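Local coordinates for protein phenylalanyl-tRNA synthetase beta chain (Bacteroides fragilis, PDB 3IG2) that forms the catalytic-like core domain of the beta subunit of a tetrameric ligase that uses ATP to attach phenylalanine to tRNA(Phe), at residues B[28-33]-B[52-57]; B[14-19]-B[145-150]; B[82-87]-B[118-123]; B[90-95]-B[112-117]. All coordinates share one frame; numbering follows the deposited sequence. Where two conformers were deposited one is given.

Interaction 1: residues B[28-33]-B[52-57]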
loop_
_atom_site.group_PDB
_atom_site.type_symbol
_atom_site.label_atom_id
_atom_site.label_comp_id
_atom_site.label_asym_id
_atom_site.label_seq_id
_atom_site.Cartn_x
_atom_site.Cartn_y
_atom_site.Cartn_z
ATOM N N ASN B 28 27.722 6.948 -14.141
ATOM C CA ASN B 28 28.577 7.660 -15.056
ATOM C C ASN B 28 28.419 7.128 -16.462
ATOM O O ASN B 28 28.258 5.944 -16.677
ATOM C CB ASN B 28 30.036 7.458 -14.678
ATOM C CG ASN B 28 30.463 8.277 -13.488
ATOM O OD1 ASN B 28 29.893 9.330 -13.167
ATOM N ND2 ASN B 28 31.508 7.805 -12.833
ATOM N N SER B 29 28.493 8.004 -17.425
ATOM C CA SER B 29 28.488 7.581 -18.812
ATOM C C SER B 29 29.856 7.091 -19.274
ATOM O O SER B 29 29.930 6.311 -20.229
ATOM C CB SER B 29 27.988 8.716 -19.680
ATOM O OG SER B 29 26.635 8.963 -19.314
ATOM N N LEU B 30 30.925 7.537 -18.617
ATOM C CA LEU B 30 32.278 7.044 -18.920
ATOM C C LEU B 30 32.399 5.659 -18.275
ATOM O O LEU B 30 32.091 5.498 -17.089
ATOM C CB LEU B 30 33.339 7.995 -18.368
ATOM C CG LEU B 30 34.840 7.663 -18.490
ATOM C CD1 LEU B 30 35.275 7.409 -19.942
ATOM C CD2 LEU B 30 35.725 8.752 -17.867
ATOM N N THR B 31 32.829 4.674 -19.058
ATOM C CA THR B 31 32.812 3.285 -18.597
ATOM C C THR B 31 34.008 2.463 -19.124
ATOM O O THR B 31 34.952 3.024 -19.717
ATOM C CB THR B 31 31.463 2.631 -18.972
ATOM O OG1 THR B 31 31.294 1.408 -18.252
ATOM C CG2 THR B 31 31.400 2.352 -20.461
ATOM N N ARG B 32 33.931 1.149 -18.922
ATOM C CA ARG B 32 35.012 0.175 -19.189
ATOM C C ARG B 32 34.753 -0.623 -20.476
ATOM O O ARG B 32 33.805 -1.420 -20.556
ATOM C CB ARG B 32 35.116 -0.768 -17.983
ATOM C CG ARG B 32 36.037 -1.963 -18.111
ATOM C CD ARG B 32 36.303 -2.517 -16.714
ATOM N NE ARG B 32 36.920 -3.849 -16.679
ATOM C CZ ARG B 32 38.219 -4.110 -16.882
ATOM N NH1 ARG B 32 39.085 -3.137 -17.169
ATOM N NH2 ARG B 32 38.661 -5.361 -16.818
ATOM N N ALA B 33 35.596 -0.394 -21.486
ATOM C CA ALA B 33 35.487 -1.064 -22.781
ATOM C C ALA B 33 35.478 -2.615 -22.651
ATOM O O ALA B 33 34.804 -3.309 -23.416
ATOM C CB ALA B 33 36.643 -0.596 -23.723
ATOM N N ASN B 52 41.600 10.280 -25.175
ATOM C CA ASN B 52 42.551 10.328 -24.072
ATOM C C ASN B 52 41.941 9.646 -22.881
ATOM O O ASN B 52 41.493 10.317 -21.955
ATOM C CB ASN B 52 42.944 11.774 -23.705
ATOM C CG ASN B 52 43.410 12.577 -24.902
ATOM O OD1 ASN B 52 42.824 13.608 -25.219
ATOM N ND2 ASN B 52 44.466 12.107 -25.579
ATOM N N PRO B 53 41.902 8.305 -22.903
ATOM C CA PRO B 53 41.233 7.551 -21.834
ATOM C C PRO B 53 41.897 7.824 -20.500
ATOM O O PRO B 53 43.101 8.064 -20.484
ATOM C CB PRO B 53 41.446 6.092 -22.250
ATOM C CG PRO B 53 42.600 6.109 -23.193
ATOM C CD PRO B 53 42.595 7.430 -23.867
ATOM N N LEU B 54 41.126 7.801 -19.404
ATOM C CA LEU B 54 41.689 7.985 -18.051
ATOM C C LEU B 54 42.367 6.742 -17.503
ATOM O O LEU B 54 43.338 6.849 -16.755
ATOM C CB LEU B 54 40.615 8.369 -17.039
ATOM C CG LEU B 54 39.914 9.714 -17.100
ATOM C CD1 LEU B 54 39.146 9.867 -15.830
ATOM C CD2 LEU B 54 40.914 10.852 -17.262
ATOM N N SER B 55 41.811 5.570 -17.825
ATOM C CA SER B 55 42.360 4.281 -17.392
ATOM C C SER B 55 41.659 3.212 -18.192
ATOM O O SER B 55 40.703 3.503 -18.903
ATOM C CB SER B 55 42.066 4.032 -15.910
ATOM O OG SER B 55 40.670 3.884 -15.731
ATOM N N ALA B 56 42.087 1.965 -18.023
ATOM C CA ALA B 56 41.367 0.841 -18.620
ATOM C C ALA B 56 39.911 0.766 -18.195
ATOM O O ALA B 56 39.083 0.176 -18.899
ATOM C CB ALA B 56 42.072 -0.462 -18.285
ATOM N N ASP B 57 39.569 1.347 -17.050
ATOM C CA ASP B 57 38.172 1.281 -16.584
ATOM C C ASP B 57 37.360 2.479 -17.013
ATOM O O ASP B 57 36.177 2.565 -16.724
ATOM C CB ASP B 57 38.133 1.170 -15.061
ATOM C CG ASP B 57 38.848 -0.072 -14.559
ATOM O OD1 ASP B 57 39.011 -1.009 -15.367
ATOM O OD2 ASP B 57 39.260 -0.116 -13.380
#
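R32 and D57 make the polar part of this surface contact through a salt bridge, NH1 of R32 lying 2.8 Å from OD1 of D57. The two side chains run next to each other and point the same way, yet their flat ends are turned 86° apart. OD1 alone makes the bridge, approaching the guanidinium obliquely. With CG of R32 anti to the backbone N (chi1 172°) and the chain extended as far as NE, the aliphatic part of the arginine also passes alongside D57, and its CD comes 3.4 Å from OD1. The carbonyl O of A56 lies at the guanidinium edge, 3.7 Å from NH1, and the negative end of that carbonyl would probably add to the attraction.

Strand 30-31 is an outer strand of a three-stranded antiparallel sheet, and residues 52-57 belong to the loop that connects the other two strands, 48-49 and 60-61. T31 pairs with N59 and C60, whereas residues 52-57 meet it without a backbone hydrogen bond: O of D57 is merely 3.2 Å from C of T31.

Apolar contact is confined to two leucines crossing at about a right angle, CD2 of L30 standing 4.1 Å from CD1 of L54. L30 also rests on L50. Within the loop, OG of S55 accepts the backbone N-H of D57 at 3.1 Å, an ST turn immediately before the salt bridge.

Interaction 2: residues B[14-19]-B[145-150]; sequences AEQLVG and ENIFKR
Q16 reaches from its helix to N146, I147 and R150 on the other. Its CB points at helix 145-150, and CG, anti to the backbone N (chi1 175°), continues straight outward in a fully extended chain, so the whole length of the side chain is spent on crossing the gap. CD arrives 4.0 Å from O of N146. Beyond it the amide splits its contacts. OE1 sits 3.5 Å from the same carbonyl O, two acceptors that do not bond to each other, and 3.8 Å from CB of N146; it also touches CG1 of I147 at 4.0 Å. NE2 turns to R150 and packs 3.9 Å from its CB, with CG equally near. The glutamine and arginine chains run alongside each other, pointing opposite ways, their amide and guanidinium planes only 19° apart. O of N146 is already engaged within its own helix, accepting N of R150.

The two helices run roughly antiparallel, at 148°, with segment axes 10.8 Å apart, and both lie against the central, mainly antiparallel sheet in the alpha+beta arrangement of a class II synthetase-like core. On the sheet side of Q16 the contact becomes apolar: CD2 of L17 meets CD1 of I147 at 4.2 Å, and I147 also packs on V13 of helix 6-19. Further round helix 145-150, K149 pairs weakly with E145 and forms a salt bridge with E40 of a second subunit. At the end of the other helix, O of G19 accepts a hydrogen bond from NH2 of R150 of a third subunit.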
loop_
_atom_site.group_PDB
_atom_site.type_symbol
_atom_site.label_atom_id
_atom_site.label_comp_id
_atom_site.label_asym_id
_atom_site.label_seq_id
_atom_site.Cartn_x
_atom_site.Cartn_y
_atom_site.Cartn_z
ATOM N N ALA B 14 8.656 8.273 -13.639
ATOM C CA ALA B 14 9.462 8.296 -12.424
ATOM C C ALA B 14 8.585 8.240 -11.181
ATOM O O ALA B 14 8.871 7.465 -10.255
ATOM C CB ALA B 14 10.357 9.524 -12.387
ATOM N N GLU B 15 7.532 9.056 -11.155
ATOM C CA GLU B 15 6.597 9.082 -10.028
ATOM C C GLU B 15 5.919 7.727 -9.855
ATOM O O GLU B 15 5.745 7.250 -8.723
ATOM C CB GLU B 15 5.557 10.193 -10.204
ATOM C CG GLU B 15 6.168 11.605 -10.297
ATOM C CD GLU B 15 5.119 12.722 -10.360
ATOM O OE1 GLU B 15 3.961 12.434 -10.741
ATOM O OE2 GLU B 15 5.440 13.887 -10.015
ATOM N N GLN B 16 5.548 7.103 -10.976
ATOM C CA GLN B 16 4.912 5.796 -10.942
ATOM C C GLN B 16 5.854 4.723 -10.408
ATOM O O GLN B 16 5.467 3.922 -9.551
ATOM C CB GLN B 16 4.427 5.399 -12.322
ATOM C CG GLN B 16 3.856 4.003 -12.379
ATOM C CD GLN B 16 3.394 3.652 -13.770
ATOM O OE1 GLN B 16 4.050 2.886 -14.477
ATOM N NE2 GLN B 16 2.294 4.248 -14.192
ATOM N N LEU B 17 7.093 4.722 -10.890
ATOM C CA LEU B 17 8.085 3.758 -10.429
ATOM C C LEU B 17 8.421 3.946 -8.946
ATOM O O LEU B 17 8.506 2.957 -8.207
ATOM C CB LEU B 17 9.353 3.808 -11.302
ATOM C CG LEU B 17 9.171 3.293 -12.731
ATOM C CD1 LEU B 17 10.374 3.587 -13.624
ATOM C CD2 LEU B 17 8.865 1.788 -12.712
ATOM N N VAL B 18 8.591 5.198 -8.512
ATOM C CA VAL B 18 8.871 5.497 -7.099
ATOM C C VAL B 18 7.684 5.002 -6.271
ATOM O O VAL B 18 7.862 4.370 -5.243
ATOM C CB VAL B 18 9.169 7.018 -6.855
ATOM C CG1 VAL B 18 9.236 7.351 -5.347
ATOM C CG2 VAL B 18 10.484 7.423 -7.538
ATOM N N GLY B 19 6.468 5.244 -6.764
ATOM C CA GLY B 19 5.253 4.753 -6.106
ATOM C C GLY B 19 5.278 3.234 -5.907
ATOM O O GLY B 19 4.696 2.724 -4.952
ATOM N N GLU B 145 4.549 -2.992 -18.809
ATOM C CA GLU B 145 3.204 -2.795 -19.381
ATOM C C GLU B 145 2.602 -1.486 -18.863
ATOM O O GLU B 145 1.998 -0.716 -19.612
ATOM C CB GLU B 145 2.280 -3.956 -19.042
ATOM C CG GLU B 145 0.799 -3.565 -19.199
ATOM C CD GLU B 145 -0.131 -4.717 -19.388
ATOM O OE1 GLU B 145 0.225 -5.861 -19.085
ATOM O OE2 GLU B 145 -1.265 -4.470 -19.847
ATOM N N ASN B 146 2.812 -1.221 -17.575
ATOM C CA ASN B 146 2.232 -0.043 -16.936
ATOM C C ASN B 146 2.937 1.239 -17.345
ATOM O O ASN B 146 2.311 2.313 -17.422
ATOM C CB ASN B 146 2.172 -0.237 -15.426
ATOM C CG ASN B 146 1.065 -1.190 -15.030
ATOM O OD1 ASN B 146 0.007 -1.219 -15.677
ATOM N ND2 ASN B 146 1.297 -1.985 -13.981
ATOM N N ILE B 147 4.225 1.116 -17.650
ATOM C CA ILE B 147 4.953 2.214 -18.277
ATOM C C ILE B 147 4.368 2.486 -19.653
ATOM O O ILE B 147 4.061 3.646 -19.976
ATOM C CB ILE B 147 6.470 1.959 -18.374
ATOM C CG1 ILE B 147 7.094 2.035 -16.985
ATOM C CG2 ILE B 147 7.126 3.030 -19.214
ATOM C CD1 ILE B 147 8.476 1.458 -16.912
ATOM N N PHE B 148 4.194 1.442 -20.459
ATOM C CA PHE B 148 3.584 1.636 -21.776
ATOM C C PHE B 148 2.215 2.326 -21.685
ATOM O O PHE B 148 1.943 3.250 -22.446
ATOM C CB PHE B 148 3.468 0.332 -22.557
ATOM C CG PHE B 148 4.786 -0.240 -22.993
ATOM C CD1 PHE B 148 5.946 0.540 -23.017
ATOM C CD2 PHE B 148 4.861 -1.549 -23.426
ATOM C CE1 PHE B 148 7.134 0.022 -23.451
ATOM C CE2 PHE B 148 6.063 -2.076 -23.854
ATOM C CZ PHE B 148 7.206 -1.279 -23.871
ATOM N N LYS B 149 1.363 1.874 -20.770
ATOM C CA LYS B 149 0.047 2.475 -20.571
ATOM C C LYS B 149 0.152 3.946 -20.210
ATOM O O LYS B 149 -0.636 4.772 -20.694
ATOM C CB LYS B 149 -0.720 1.737 -19.475
ATOM C CG LYS B 149 -1.196 0.386 -19.913
ATOM C CD LYS B 149 -1.929 -0.342 -18.794
ATOM C CE LYS B 149 -2.760 -1.475 -19.366
ATOM N NZ LYS B 149 -3.407 -2.310 -18.304
ATOM N N ARG B 150 1.135 4.258 -19.357
ATOM C CA ARG B 150 1.374 5.613 -18.901
ATOM C C ARG B 150 1.750 6.490 -20.090
ATOM O O ARG B 150 1.394 7.666 -20.134
ATOM C CB ARG B 150 2.467 5.624 -17.827
ATOM C CG ARG B 150 2.631 6.937 -17.061
ATOM C CD ARG B 150 1.382 7.777 -17.150
ATOM N NE ARG B 150 0.951 8.237 -15.850
ATOM C CZ ARG B 150 -0.018 9.124 -15.659
ATOM N NH1 ARG B 150 -0.668 9.633 -16.699
ATOM N NH2 ARG B 150 -0.338 9.496 -14.428
#

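Interaction 3: residues B[82-87]-B[118-123]; sequences ADLKFF and WVTGKM
W118 lays the CE3-CZ3 edge of its indole along the neighbouring strand: CE3 is 3.6 Å from O of F86 and 4.0 Å from CB of F86, while CZ3 borders the backbone of F87. The strands are antiparallel neighbours in the central mixed sheet of the class II synthetase-like core. F86 and W118 form a hydrogen-bonded pair, each N-H reaching the other's carbonyl; K85 and V119 form the next, non-hydrogen-bonded pair, with CG of K85 4.2 Å from CG1 of V119. The F86 and W118 side chains share a face with helix 66-75, where both touch I73.

Towards L84 the pairing changes. T120 N still bonds to O of L84, but L84 N donates to the T120 side chain instead of its carbonyl, 2.8 Å to OG1 at 159°. A chi1 of 64° places OG1 between the backbone N and the carbonyl carbon, facing that N-H. CG2 of T120 meanwhile packs 3.9 Å from CB of L84. D83 packs on D154 of a third subunit. A water joins the strand ends: it donates to OD1 of D83 and to O of G121, and accepts the hydroxyl of T120, 2.8 Å from OG1.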
loop_
_atom_site.group_PDB
_atom_site.type_symbol
_atom_site.label_atom_id
_atom_site.label_comp_id
_atom_site.label_asym_id
_atom_site.label_seq_id
_atom_site.Cartn_x
_atom_site.Cartn_y
_atom_site.Cartn_z
ATOM N N ALA B 82 15.054 -7.404 1.448
ATOM C CA ALA B 82 14.361 -6.646 0.405
ATOM C C ALA B 82 14.971 -6.749 -0.993
ATOM O O ALA B 82 16.187 -6.763 -1.177
ATOM C CB ALA B 82 14.214 -5.177 0.812
ATOM N N ASP B 83 14.095 -6.817 -1.983
ATOM C CA ASP B 83 14.501 -6.716 -3.370
ATOM C C ASP B 83 14.990 -5.286 -3.606
ATOM O O ASP B 83 14.439 -4.345 -3.046
ATOM C CB ASP B 83 13.303 -7.005 -4.288
ATOM C CG ASP B 83 12.812 -8.464 -4.201
ATOM O OD1 ASP B 83 13.613 -9.385 -3.895
ATOM O OD2 ASP B 83 11.613 -8.694 -4.439
ATOM N N LEU B 84 16.027 -5.122 -4.423
ATOM C CA LEU B 84 16.394 -3.814 -4.920
ATOM C C LEU B 84 15.622 -3.576 -6.197
ATOM O O LEU B 84 15.555 -4.462 -7.041
ATOM C CB LEU B 84 17.875 -3.757 -5.237
ATOM C CG LEU B 84 18.844 -3.955 -4.087
ATOM C CD1 LEU B 84 20.240 -3.741 -4.652
ATOM C CD2 LEU B 84 18.563 -2.982 -2.916
ATOM N N LYS B 85 15.046 -2.384 -6.322
ATOM C CA LYS B 85 14.384 -1.961 -7.542
ATOM C C LYS B 85 14.875 -0.600 -7.955
ATOM O O LYS B 85 14.591 0.401 -7.289
ATOM C CB LYS B 85 12.870 -1.924 -7.363
ATOM C CG LYS B 85 12.312 -3.253 -6.945
ATOM C CD LYS B 85 10.835 -3.345 -7.257
ATOM C CE LYS B 85 10.034 -2.876 -6.110
ATOM N NZ LYS B 85 9.835 -4.015 -5.202
ATOM N N PHE B 86 15.603 -0.577 -9.075
ATOM C CA PHE B 86 16.251 0.619 -9.548
ATOM C C PHE B 86 15.783 1.008 -10.946
ATOM O O PHE B 86 15.413 0.154 -11.750
ATOM C CB PHE B 86 17.762 0.388 -9.637
ATOM C CG PHE B 86 18.443 0.208 -8.313
ATOM C CD1 PHE B 86 18.021 0.901 -7.180
ATOM C CD2 PHE B 86 19.544 -0.626 -8.209
ATOM C CE1 PHE B 86 18.686 0.740 -5.947
ATOM C CE2 PHE B 86 20.222 -0.786 -6.995
ATOM C CZ PHE B 86 19.785 -0.109 -5.861
ATOM N N PHE B 87 15.822 2.302 -11.235
ATOM C CA PHE B 87 15.639 2.754 -12.595
ATOM C C PHE B 87 16.585 3.897 -12.911
ATOM O O PHE B 87 17.011 4.628 -12.011
ATOM C CB PHE B 87 14.171 3.120 -12.901
ATOM C CG PHE B 87 13.690 4.385 -12.255
ATOM C CD1 PHE B 87 13.741 5.589 -12.940
ATOM C CD2 PHE B 87 13.127 4.362 -10.972
ATOM C CE1 PHE B 87 13.285 6.765 -12.354
ATOM C CE2 PHE B 87 12.677 5.537 -10.368
ATOM C CZ PHE B 87 12.752 6.748 -11.056
ATOM N N TRP B 118 16.000 -2.319 -13.205
ATOM C CA TRP B 118 16.623 -3.484 -12.613
ATOM C C TRP B 118 15.836 -3.918 -11.403
ATOM O O TRP B 118 15.575 -3.125 -10.494
ATOM C CB TRP B 118 18.022 -3.171 -12.133
ATOM C CG TRP B 118 19.009 -2.765 -13.193
ATOM C CD1 TRP B 118 19.978 -3.559 -13.772
ATOM C CD2 TRP B 118 19.171 -1.453 -13.746
ATOM N NE1 TRP B 118 20.735 -2.800 -14.659
ATOM C CE2 TRP B 118 20.256 -1.510 -14.661
ATOM C CE3 TRP B 118 18.495 -0.220 -13.562
ATOM C CZ2 TRP B 118 20.675 -0.397 -15.396
ATOM C CZ3 TRP B 118 18.935 0.897 -14.266
ATOM C CH2 TRP B 118 20.023 0.799 -15.176
ATOM N N VAL B 119 15.492 -5.196 -11.353
ATOM C CA VAL B 119 14.800 -5.699 -10.167
ATOM C C VAL B 119 15.527 -6.946 -9.703
ATOM O O VAL B 119 15.678 -7.873 -10.485
ATOM C CB VAL B 119 13.331 -6.088 -10.463
ATOM C CG1 VAL B 119 12.691 -6.810 -9.209
ATOM C CG2 VAL B 119 12.504 -4.883 -10.941
ATOM N N THR B 120 15.956 -6.994 -8.440
ATOM C CA THR B 120 16.636 -8.203 -7.955
ATOM C C THR B 120 15.635 -9.232 -7.457
ATOM O O THR B 120 14.489 -8.906 -7.105
ATOM C CB THR B 120 17.721 -7.924 -6.860
ATOM O OG1 THR B 120 17.097 -7.392 -5.689
ATOM C CG2 THR B 120 18.742 -6.940 -7.358
ATOM N N GLY B 121 16.055 -10.489 -7.472
ATOM C CA GLY B 121 15.208 -11.573 -7.036
ATOM C C GLY B 121 15.922 -12.425 -6.018
ATOM O O GLY B 121 16.653 -11.912 -5.167
ATOM N N LYS B 122 15.720 -13.735 -6.126
ATOM C CA LYS B 122 16.228 -14.664 -5.144
ATOM C C LYS B 122 17.717 -14.783 -5.296
ATOM O O LYS B 122 18.277 -14.504 -6.368
ATOM C CB LYS B 122 15.624 -16.049 -5.351
ATOM C CG LYS B 122 16.013 -16.693 -6.684
ATOM C CD LYS B 122 15.489 -18.117 -6.854
ATOM C CE LYS B 122 14.023 -18.152 -7.215
ATOM N NZ LYS B 122 13.757 -17.658 -8.592
HETATM N N MSE B 123 18.346 -15.266 -4.233
HETATM C CA MSE B 123 19.753 -15.612 -4.272
HETATM C C MSE B 123 19.980 -16.642 -5.384
HETATM O O MSE B 123 19.183 -17.548 -5.564
HETATM C CB MSE B 123 20.162 -16.165 -2.924
HETATM C CG MSE B 123 21.615 -16.535 -2.801
HETATM SE SE MSE B 123 21.952 -17.151 -0.993
HETATM C CE MSE B 123 21.466 -19.014 -1.210
HETATM O O HOH W 1 16.318 -9.634 -4.134
HETATM O O HOH W 2 11.836 -9.835 -7.302
#

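Interaction 4: residues B[90-95]-B[112-117]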
loop_
_atom_site.group_PDB
_atom_site.type_symbol
_atom_site.label_atom_id
_atom_site.label_comp_id
_atom_site.label_asym_id
_atom_site.label_seq_id
_atom_site.Cartn_x
_atom_site.Cartn_y
_atom_site.Cartn_z
ATOM N N GLY B 90 19.035 7.713 -19.027
ATOM C CA GLY B 90 20.347 8.168 -19.456
ATOM C C GLY B 90 20.611 7.988 -20.933
ATOM O O GLY B 90 19.962 7.174 -21.601
ATOM N N ASN B 91 21.558 8.765 -21.445
ATOM C CA ASN B 91 22.030 8.577 -22.807
ATOM C C ASN B 91 23.015 7.432 -22.887
ATOM O O ASN B 91 23.813 7.237 -21.952
ATOM C CB ASN B 91 22.732 9.827 -23.312
ATOM C CG ASN B 91 21.761 10.997 -23.563
ATOM O OD1 ASN B 91 21.964 12.075 -23.041
ATOM N ND2 ASN B 91 20.727 10.774 -24.356
ATOM N N CYS B 92 22.945 6.707 -24.010
ATOM C CA CYS B 92 23.978 5.783 -24.449
ATOM C C CYS B 92 24.503 6.262 -25.784
ATOM O O CYS B 92 23.892 7.096 -26.419
ATOM C CB CYS B 92 23.421 4.359 -24.592
ATOM S SG CYS B 92 22.997 3.684 -23.002
ATOM N N TYR B 93 25.646 5.725 -26.189
ATOM C CA TYR B 93 26.406 6.220 -27.308
ATOM C C TYR B 93 26.853 5.055 -28.197
ATOM O O TYR B 93 27.132 3.963 -27.709
ATOM C CB TYR B 93 27.619 7.017 -26.791
ATOM C CG TYR B 93 27.187 8.158 -25.900
ATOM C CD1 TYR B 93 26.876 9.405 -26.444
ATOM C CD2 TYR B 93 27.028 7.976 -24.534
ATOM C CE1 TYR B 93 26.435 10.450 -25.645
ATOM C CE2 TYR B 93 26.590 9.024 -23.715
ATOM C CZ TYR B 93 26.303 10.265 -24.283
ATOM O OH TYR B 93 25.869 11.312 -23.511
ATOM N N HIS B 94 26.943 5.328 -29.493
ATOM C CA HIS B 94 27.152 4.330 -30.530
ATOM C C HIS B 94 28.085 4.885 -31.594
ATOM O O HIS B 94 28.017 6.066 -31.972
ATOM C CB HIS B 94 25.790 3.929 -31.132
ATOM C CG HIS B 94 25.867 2.931 -32.254
ATOM N ND1 HIS B 94 25.724 1.570 -32.056
ATOM C CD2 HIS B 94 26.029 3.100 -33.593
ATOM C CE1 HIS B 94 25.806 0.945 -33.222
ATOM N NE2 HIS B 94 26.001 1.848 -34.168
ATOM N N PHE B 95 28.992 4.031 -32.041
ATOM C CA PHE B 95 29.882 4.347 -33.147
ATOM C C PHE B 95 29.493 3.463 -34.324
ATOM O O PHE B 95 29.473 2.237 -34.206
ATOM C CB PHE B 95 31.349 4.107 -32.754
ATOM C CG PHE B 95 32.297 4.039 -33.936
ATOM C CD1 PHE B 95 32.493 5.142 -34.764
ATOM C CD2 PHE B 95 33.001 2.864 -34.213
ATOM C CE1 PHE B 95 33.383 5.076 -35.873
ATOM C CE2 PHE B 95 33.886 2.781 -35.302
ATOM C CZ PHE B 95 34.076 3.890 -36.140
ATOM N N ASP B 112 21.525 8.113 -27.981
ATOM C CA ASP B 112 20.084 7.869 -27.784
ATOM C C ASP B 112 19.804 7.760 -26.313
ATOM O O ASP B 112 20.700 7.587 -25.522
ATOM C CB ASP B 112 19.463 6.648 -28.541
ATOM C CG ASP B 112 20.169 5.304 -28.274
ATOM O OD1 ASP B 112 19.757 4.311 -28.911
ATOM O OD2 ASP B 112 21.091 5.209 -27.441
ATOM N N TYR B 113 18.543 7.875 -25.957
ATOM C CA TYR B 113 18.148 8.030 -24.591
ATOM C C TYR B 113 17.418 6.778 -24.175
ATOM O O TYR B 113 16.574 6.301 -24.921
ATOM C CB TYR B 113 17.228 9.248 -24.514
ATOM C CG TYR B 113 16.984 9.783 -23.124
ATOM C CD1 TYR B 113 18.044 10.260 -22.337
ATOM C CD2 TYR B 113 15.696 9.875 -22.623
ATOM C CE1 TYR B 113 17.813 10.791 -21.064
ATOM C CE2 TYR B 113 15.449 10.391 -21.356
ATOM C CZ TYR B 113 16.508 10.854 -20.584
ATOM O OH TYR B 113 16.273 11.396 -19.333
ATOM N N HIS B 114 17.752 6.246 -23.001
ATOM C CA HIS B 114 17.162 5.002 -22.522
ATOM C C HIS B 114 16.600 5.132 -21.126
ATOM O O HIS B 114 17.038 5.971 -20.351
ATOM C CB HIS B 114 18.204 3.877 -22.531
ATOM C CG HIS B 114 18.683 3.521 -23.900
ATOM N ND1 HIS B 114 18.213 2.423 -24.591
ATOM C CD2 HIS B 114 19.560 4.144 -24.727
ATOM C CE1 HIS B 114 18.785 2.383 -25.789
ATOM N NE2 HIS B 114 19.603 3.418 -25.895
ATOM N N LEU B 115 15.623 4.281 -20.826
ATOM C CA LEU B 115 15.202 4.036 -19.473
ATOM C C LEU B 115 15.578 2.578 -19.117
ATOM O O LEU B 115 15.126 1.621 -19.773
ATOM C CB LEU B 115 13.691 4.267 -19.343
ATOM C CG LEU B 115 13.030 3.822 -18.025
ATOM C CD1 LEU B 115 13.601 4.559 -16.777
ATOM C CD2 LEU B 115 11.476 3.966 -18.084
ATOM N N GLY B 116 16.408 2.401 -18.098
ATOM C CA GLY B 116 16.674 1.042 -17.630
ATOM C C GLY B 116 15.957 0.762 -16.317
ATOM O O GLY B 116 15.830 1.649 -15.481
ATOM N N LEU B 117 15.506 -0.473 -16.143
ATOM C CA LEU B 117 14.955 -0.959 -14.888
ATOM C C LEU B 117 15.690 -2.216 -14.501
ATOM O O LEU B 117 15.920 -3.075 -15.344
ATOM C CB LEU B 117 13.489 -1.408 -15.038
ATOM C CG LEU B 117 12.465 -0.542 -15.758
ATOM C CD1 LEU B 117 11.078 -1.231 -15.682
ATOM C CD2 LEU B 117 12.435 0.829 -15.175
#
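C92 packs against the imidazole of H114 on one face of the sheet: CB is 3.9 Å from CD2, and SG stands 4.5 Å from the ring centroid, approaching obliquely. These strands are the two arms of a long antiparallel beta hairpin in the central sheet, strongly twisted, with segment axes 126° apart. G90 with H114 and C92 with D112 are hydrogen-bonded pairs, and between them N91 and Y113 form a non-hydrogen-bonded pair.

On the face of N91 and Y113, the amide and the phenol ring lie aslant, their planes 59° apart. ND2 of N91 lies at the ring edge, 3.4 Å from CD1 of Y113, and also donates a weak bond to O of D112 at 3.4 Å. That carbonyl is shared, since it accepts N of C92 at 2.8 Å, and CA of N91 comes within 3.2 Å of it. Y113 takes its place with CG anti to the backbone N (chi1 -165°), which also brings CE1 beside the G90 backbone, 3.9 Å from N of G90.

Next come the residues that position these groups. OH of Y113 is hydrogen-bonded to OE1 of Q10 on helix 6-19, and its ring meets that of W209 almost perpendicularly. R62 donates from NE to O of N91. On the opposite face, ND1 of H114 is hydrogen-bonded to OD1 of D206.

How the interactions relate
Interactions 3 and 4 are two portions of one strand pair, 85-95 with 109-121, their centres 21 Å apart on opposite sides of the chain's centre; F87 joins them, its CB 3.4 Å from O of G116. The helix pair of interaction 2 covers the sheet beside both: CD1 of L17 lies 3.7 Å from CG of F87, and CD1 of I147 3.9 Å from CD1 of L117. Strand 109-121 leads on to helix 134-150. Interaction 1 lies at the far side, 32 Å from interaction 2 between centres, in the small separate sheet. It meets interaction 4 loosely, CB of S29 being 4.3 Å from CE2 of Y93.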